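Local structure of endosialidase (Enterobacteria phage phi92, 4HIZ) at residues 628-633 and 641-646; 575-578 and 582-585. The protein hydrolyses polymers of sialic acid from within the chain, at alpha-2,8 and alpha-2,9 linkages, probably to open a way through the bacterial capsule for the phage. One frame throughout, in Å; residues are numbered along the deposited sequence.

Contact 1: 628-633 and 641-646; sequences QLYGSN and ILYAPG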
ATOM      1  N   GLN A 628       5.443  38.799  14.964  1.00 11.22           N
ATOM      2  CA  GLN A 628       6.731  38.132  14.772  1.00 10.73           C
ATOM      3  C   GLN A 628       7.368  37.907  16.143  1.00 11.31           C
ATOM      4  O   GLN A 628       7.519  38.846  16.955  1.00 12.31           O
ATOM      5  CB  GLN A 628       7.680  38.965  13.872  1.00 11.10           C
ATOM      6  CG  GLN A 628       7.078  39.164  12.447  1.00 12.63           C
ATOM      7  CD  GLN A 628       8.142  39.384  11.396  1.00 14.56           C
ATOM      8  OE1 GLN A 628       9.268  38.930  11.536  1.00 15.28           O
ATOM      9  NE2 GLN A 628       7.767  40.051  10.312  1.00 15.80           N
ATOM     10  N   LEU A 629       7.738  36.662  16.399  1.00 10.77           N
ATOM     11  CA  LEU A 629       8.400  36.311  17.655  1.00 11.36           C
ATOM     12  C   LEU A 629       9.820  35.910  17.270  1.00 11.46           C
ATOM     13  O   LEU A 629      10.000  34.916  16.552  1.00 11.20           O
ATOM     14  CB  LEU A 629       7.672  35.112  18.291  1.00 11.55           C
ATOM     15  CG  LEU A 629       6.223  35.412  18.690  1.00 13.08           C
ATOM     16  CD1 LEU A 629       5.444  34.123  19.151  1.00 14.08           C
ATOM     17  CD2 LEU A 629       6.164  36.533  19.725  1.00 14.76           C
ATOM     18  N   TYR A 630      10.825  36.686  17.693  1.00 11.27           N
ATOM     19  CA  TYR A 630      12.208  36.371  17.319  1.00 11.83           C
ATOM     20  C   TYR A 630      12.830  35.345  18.270  1.00 13.12           C
ATOM     21  O   TYR A 630      12.546  35.357  19.463  1.00 14.30           O
ATOM     22  CB  TYR A 630      13.082  37.639  17.350  1.00 12.74           C
ATOM     23  CG  TYR A 630      12.809  38.703  16.301  1.00 14.33           C
ATOM     24  CD1 TYR A 630      11.763  38.613  15.398  1.00 15.10           C
ATOM     25  CD2 TYR A 630      13.631  39.815  16.231  1.00 15.80           C
ATOM     26  CE1 TYR A 630      11.552  39.628  14.412  1.00 15.11           C
ATOM     27  CE2 TYR A 630      13.438  40.820  15.304  1.00 17.27           C
ATOM     28  CZ  TYR A 630      12.401  40.729  14.383  1.00 15.97           C
ATOM     29  OH  TYR A 630      12.227  41.754  13.454  1.00 17.00           O
ATOM     30  N   GLY A 631      13.650  34.453  17.731  1.00 12.05           N
ATOM     31  CA  GLY A 631      14.361  33.464  18.528  1.00 11.89           C
ATOM     32  C   GLY A 631      15.629  34.041  19.143  1.00 12.97           C
ATOM     33  O   GLY A 631      16.070  35.162  18.830  1.00 13.87           O
ATOM     34  N   SER A 632      16.251  33.223  19.980  1.00 13.73           N
ATOM     35  CA  SER A 632      17.507  33.581  20.638  1.00 14.50           C
ATOM     36  C   SER A 632      18.686  33.693  19.673  1.00 14.92           C
ATOM     37  O   SER A 632      19.713  34.319  20.007  1.00 16.22           O
ATOM     38  CB  SER A 632      17.797  32.548  21.732  1.00 16.36           C
ATOM     39  OG  SER A 632      17.997  31.257  21.161  1.00 17.28           O
ATOM     40  N   ASN A 633      18.555  33.089  18.493  1.00 13.34           N
ATOM     41  CA  ASN A 633      19.649  33.173  17.503  1.00 14.06           C
ATOM     42  C   ASN A 633      19.506  34.353  16.558  1.00 14.47           C
ATOM     43  O   ASN A 633      20.422  34.640  15.794  1.00 16.33           O
ATOM     44  CB  ASN A 633      19.744  31.893  16.673  1.00 15.63           C
ATOM     45  CG  ASN A 633      20.147  30.712  17.493  1.00 17.73           C
ATOM     46  OD1 ASN A 633      21.322  30.494  17.704  1.00 22.10           O
ATOM     47  ND2 ASN A 633      19.181  29.950  17.984  1.00 17.40           N
ATOM     48  N   ILE A 641       7.449  41.560  17.882  1.00 12.42           N
ATOM     49  CA  ILE A 641       6.950  42.754  17.241  1.00 13.07           C
ATOM     50  C   ILE A 641       5.586  42.478  16.634  1.00 12.56           C
ATOM     51  O   ILE A 641       5.410  41.503  15.882  1.00 12.43           O
ATOM     52  CB  ILE A 641       7.893  43.216  16.093  1.00 14.51           C
ATOM     53  CG1 ILE A 641       9.330  43.323  16.601  1.00 18.68           C
ATOM     54  CG2 ILE A 641       7.428  44.558  15.505  1.00 13.62           C
ATOM     55  CD1 ILE A 641      10.334  43.519  15.468  1.00 23.04           C
ATOM     56  N   LEU A 642       4.626  43.343  16.967  1.00 12.09           N
ATOM     57  CA  LEU A 642       3.267  43.232  16.437  1.00 11.38           C
ATOM     58  C   LEU A 642       3.103  44.266  15.314  1.00 12.22           C
ATOM     59  O   LEU A 642       3.395  45.444  15.514  1.00 13.14           O
ATOM     60  CB  LEU A 642       2.244  43.475  17.573  1.00 12.55           C
ATOM     61  CG  LEU A 642       0.765  43.475  17.129  1.00 15.11           C
ATOM     62  CD1 LEU A 642       0.329  42.108  16.625  1.00 16.50           C
ATOM     63  CD2 LEU A 642      -0.070  43.848  18.342  1.00 16.23           C
ATOM     64  N   TYR A 643       2.665  43.805  14.138  1.00 11.86           N
ATOM     65  CA  TYR A 643       2.431  44.671  12.974  1.00 12.65           C
ATOM     66  C   TYR A 643       0.934  44.687  12.702  1.00 13.19           C
ATOM     67  O   TYR A 643       0.349  43.650  12.397  1.00 14.46           O
ATOM     68  CB  TYR A 643       3.119  44.086  11.736  1.00 13.85           C
ATOM     69  CG  TYR A 643       4.624  43.944  11.875  1.00 16.53           C
ATOM     70  CD1 TYR A 643       5.188  42.870  12.564  1.00 17.81           C
ATOM     71  CD2 TYR A 643       5.476  44.873  11.310  1.00 21.26           C
ATOM     72  CE1 TYR A 643       6.574  42.743  12.693  1.00 21.25           C
ATOM     73  CE2 TYR A 643       6.876  44.757  11.447  1.00 24.55           C
ATOM     74  CZ  TYR A 643       7.403  43.688  12.104  1.00 26.88           C
ATOM     75  OH  TYR A 643       8.782  43.580  12.238  1.00 33.42           O
ATOM     76  N   ALA A 644       0.292  45.832  12.857  1.00 12.28           N
ATOM     77  CA  ALA A 644      -1.170  45.867  12.697  1.00 12.62           C
ATOM     78  C   ALA A 644      -1.553  47.181  12.021  1.00 13.07           C
ATOM     79  O   ALA A 644      -1.952  48.110  12.702  1.00 12.87           O
ATOM     80  CB  ALA A 644      -1.875  45.726  14.088  1.00 13.23           C
ATOM     81  N   PRO A 645      -1.396  47.267  10.678  1.00 14.25           N
ATOM     82  CA  PRO A 645      -1.685  48.519   9.978  1.00 15.51           C
ATOM     83  C   PRO A 645      -3.100  49.032  10.263  1.00 15.55           C
ATOM     84  O   PRO A 645      -3.297  50.247  10.232  1.00 17.18           O
ATOM     85  CB  PRO A 645      -1.563  48.124   8.502  1.00 15.79           C
ATOM     86  CG  PRO A 645      -0.488  47.020   8.506  1.00 15.32           C
ATOM     87  CD  PRO A 645      -0.811  46.242   9.792  1.00 14.41           C
ATOM     88  N   GLY A 646      -4.059  48.141  10.510  1.00 14.98           N
ATOM     89  CA  GLY A 646      -5.426  48.565  10.816  1.00 15.36           C
ATOM     90  C   GLY A 646      -5.661  48.954  12.269  1.00 14.77           C
ATOM     91  O   GLY A 646      -6.811  49.240  12.663  1.00 15.83           O
TER

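Contact 2: 575-578 and 582-585; sequences GLEH and QQSA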
ATOM      1  N   GLY A 575     -10.153  22.272   5.133  1.00 11.79           N
ATOM      2  CA  GLY A 575     -11.590  22.245   5.400  1.00 12.39           C
ATOM      3  C   GLY A 575     -12.445  21.898   4.173  1.00 11.90           C
ATOM      4  O   GLY A 575     -13.640  22.222   4.121  1.00 12.14           O
ATOM      5  N   LEU A 576     -11.864  21.187   3.209  1.00 11.52           N
ATOM      6  CA  LEU A 576     -12.556  20.888   1.962  1.00 12.41           C
ATOM      7  C   LEU A 576     -12.836  19.383   1.903  1.00 13.07           C
ATOM      8  O   LEU A 576     -11.910  18.566   1.817  1.00 12.39           O
ATOM      9  CB  LEU A 576     -11.669  21.326   0.785  1.00 12.60           C
ATOM     10  CG  LEU A 576     -12.298  21.091  -0.602  1.00 15.23           C
ATOM     11  CD1 LEU A 576     -13.675  21.739  -0.714  1.00 16.61           C
ATOM     12  CD2 LEU A 576     -11.388  21.627  -1.687  1.00 16.84           C
ATOM     13  N   GLU A 577     -14.108  19.009   1.979  1.00 13.76           N
ATOM     14  CA  GLU A 577     -14.413  17.592   2.048  1.00 14.82           C
ATOM     15  C   GLU A 577     -14.672  16.960   0.690  1.00 13.69           C
ATOM     16  O   GLU A 577     -14.692  17.651  -0.337  1.00 13.65           O
ATOM     17  CB  GLU A 577     -15.567  17.332   3.011  1.00 17.09           C
ATOM     18  CG  GLU A 577     -16.883  17.896   2.574  1.00 19.23           C
ATOM     19  CD  GLU A 577     -17.957  17.646   3.660  1.00 21.89           C
ATOM     20  OE1 GLU A 577     -18.115  18.510   4.565  1.00 22.42           O
ATOM     21  OE2 GLU A 577     -18.614  16.575   3.626  1.00 23.93           O
ATOM     22  N   HIS A 578     -14.855  15.637   0.695  1.00 13.51           N
ATOM     23  CA  HIS A 578     -15.071  14.865  -0.545  1.00 13.85           C
ATOM     24  C   HIS A 578     -16.114  15.469  -1.489  1.00 14.30           C
ATOM     25  O   HIS A 578     -15.876  15.587  -2.702  1.00 13.35           O
ATOM     26  CB  HIS A 578     -15.465  13.412  -0.191  1.00 13.44           C
ATOM     27  CG  HIS A 578     -15.670  12.526  -1.381  1.00 13.30           C
ATOM     28  ND1 HIS A 578     -14.649  11.785  -1.950  1.00 13.35           N
ATOM     29  CD2 HIS A 578     -16.790  12.247  -2.099  1.00 13.42           C
ATOM     30  CE1 HIS A 578     -15.134  11.080  -2.959  1.00 13.75           C
ATOM     31  NE2 HIS A 578     -16.426  11.360  -3.089  1.00 13.65           N
ATOM     32  N   GLN A 582     -17.003  23.348   1.584  1.00 15.95           N
ATOM     33  CA  GLN A 582     -15.880  24.075   2.179  1.00 14.16           C
ATOM     34  C   GLN A 582     -16.288  24.658   3.536  1.00 14.00           C
ATOM     35  O   GLN A 582     -17.230  25.473   3.629  1.00 15.15           O
ATOM     36  CB  GLN A 582     -15.451  25.212   1.219  1.00 14.28           C
ATOM     37  CG  GLN A 582     -14.450  26.189   1.823  1.00 14.50           C
ATOM     38  CD  GLN A 582     -13.108  25.496   2.110  1.00 14.35           C
ATOM     39  OE1 GLN A 582     -12.525  24.901   1.212  1.00 16.12           O
ATOM     40  NE2 GLN A 582     -12.655  25.517   3.368  1.00 13.66           N
ATOM     41  N   GLN A 583     -15.580  24.255   4.580  1.00 14.11           N
ATOM     42  CA  GLN A 583     -15.828  24.794   5.909  1.00 14.33           C
ATOM     43  C   GLN A 583     -15.450  26.261   6.009  1.00 13.47           C
ATOM     44  O   GLN A 583     -14.425  26.675   5.460  1.00 14.11           O
ATOM     45  CB  GLN A 583     -14.996  24.039   6.969  1.00 16.58           C
ATOM     46  CG  GLN A 583     -15.493  22.608   7.234  1.00 21.46           C
ATOM     47  CD  GLN A 583     -16.988  22.558   7.660  1.00 28.51           C
ATOM     48  OE1 GLN A 583     -17.385  23.124   8.693  1.00 32.01           O
ATOM     49  NE2 GLN A 583     -17.813  21.872   6.861  1.00 30.72           N
ATOM     50  N   SER A 584     -16.262  27.036   6.739  1.00 13.77           N
ATOM     51  CA  SER A 584     -15.930  28.422   7.054  1.00 14.68           C
ATOM     52  C   SER A 584     -14.791  28.499   8.051  1.00 13.61           C
ATOM     53  O   SER A 584     -13.914  29.342   7.932  1.00 14.14           O
ATOM     54  CB  SER A 584     -17.141  29.146   7.650  1.00 17.03           C
ATOM     55  OG  SER A 584     -18.077  29.437   6.627  1.00 19.17           O
ATOM     56  N   ALA A 585     -14.829  27.640   9.065  1.00 13.08           N
ATOM     57  CA  ALA A 585     -13.758  27.580  10.059  1.00 14.69           C
ATOM     58  C   ALA A 585     -12.871  26.373   9.784  1.00 14.47           C
ATOM     59  O   ALA A 585     -13.341  25.230   9.840  1.00 16.01           O
ATOM     60  CB  ALA A 585     -14.364  27.472  11.463  1.00 16.62           C
TER
HETATM   61  O   HOH W   1     -16.617  20.553   4.812  1.00 20.65           O

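Contact 1: 628-633 and 641-646
The rings of Tyr630 and Tyr643 and the side-chain amide of Gln628 are the flat groups where 628-633 meets 641-646. Gln628 lies obliquely against the Tyr643 ring: its CG is 3.6 Å from Tyr643 CE1, and its NE2 is 3.8 Å from the same carbon, with amide and ring planes 35° apart. Beyond CG the glutamine chain is extended, which carries the amide along the ring toward its hydroxyl end. The polar end is held from another strand, where Arg610 NE is hydrogen-bonded to Gln628 OE1. The Tyr630 ring meets Ile641 instead, whose CD1 comes within 3.3 Å of Tyr630 OH and 3.6 Å of Tyr630 CZ. In Ile641, CG1 stands anti to the carbonyl carbon (chi1 -52°) and the branch is extended beyond it, reaching the phenol end of the tyrosine. The two tyrosine side chains run at about a right angle to each other, and His634 stacks on the Tyr630 ring.

These side chains sit on a beta hairpin made of the antiparallel strands 626-630 and 640-643. Gln628 and Ile641 form a hydrogen-bonded pair: Gln628 N donates to Ile641 O and Ile641 N to Gln628 O, each at 2.9 Å, the former almost straight with an N-H...O angle of 178°. Strand 610-614 flanks 626-630 on its other side, making a three-stranded antiparallel sheet within the chain. At Ile641 and Leu642 the sheet continues into a second subunit through a parallel beta ladder, and Tyr643 also packs on Gln651 of that subunit. On a third subunit, Tyr657 packs against Ile641 and Ala640 against Leu642.

Contact 2: 575-578 and 582-585
Gly575 O receives the backbone N-H of Gln583 at 2.8 Å, in a nearly straight bond of 175°, although the donor lies 22° out of the carbonyl plane. The CA of Gln582 approaches the same oxygen, at 3.5 Å from Gly575 O, as a CA-H...O contact. Around this link the two glutamines part. The side chain of Gln582 bends at chi2 (66°) and sets OE1 3.7 Å from Leu576 CB, while its NE2 donates to Gln583 O at 3.0 Å, on a lone pair and in the carbonyl plane. A second bond from that NE2 goes to Thr574 O, in the residue just before Gly575. Gln583 folds its own amide toward Glu577. The two do not meet directly: one water accepts from Gln583 NE2 at 2.7 Å and probably donates to Glu577 OE1, though that short link is doubtful in detail.

Farther out, Thr574 OG1 accepts from Leu576 N, and Lys604 of the third subunit is hydrogen-bonded to Gln582 O. Tyr569 of that subunit packs on both Glu577 and Gln583. In this surface loop between strands 570-573 and 585-590 the backbones bridge once, at Leu576 and Gln582. Two acceptors fix the rotation of the Gln582 amide, whereas the water-mediated approach of Gln583 to Glu577 is probably the more adjustable link.

Overall arrangement
Contact 2 precedes contact 1 in the sequence, and both belong to the C-terminal part of the endosialidase. Their centres are 30 Å apart and their nearest atoms about 21 Å, so neither touches the other. Contact 1 lies farther out, its centre about 51 Å from the chain centre against 34 Å for contact 2. The trimer relates them: segments of both contacts join parallel beta ladders with the second subunit, and both meet the third. In contact 2, His578 also packs against Trp507 and His113 of the second subunit. No residue of either contact belongs to the glycan-binding pockets.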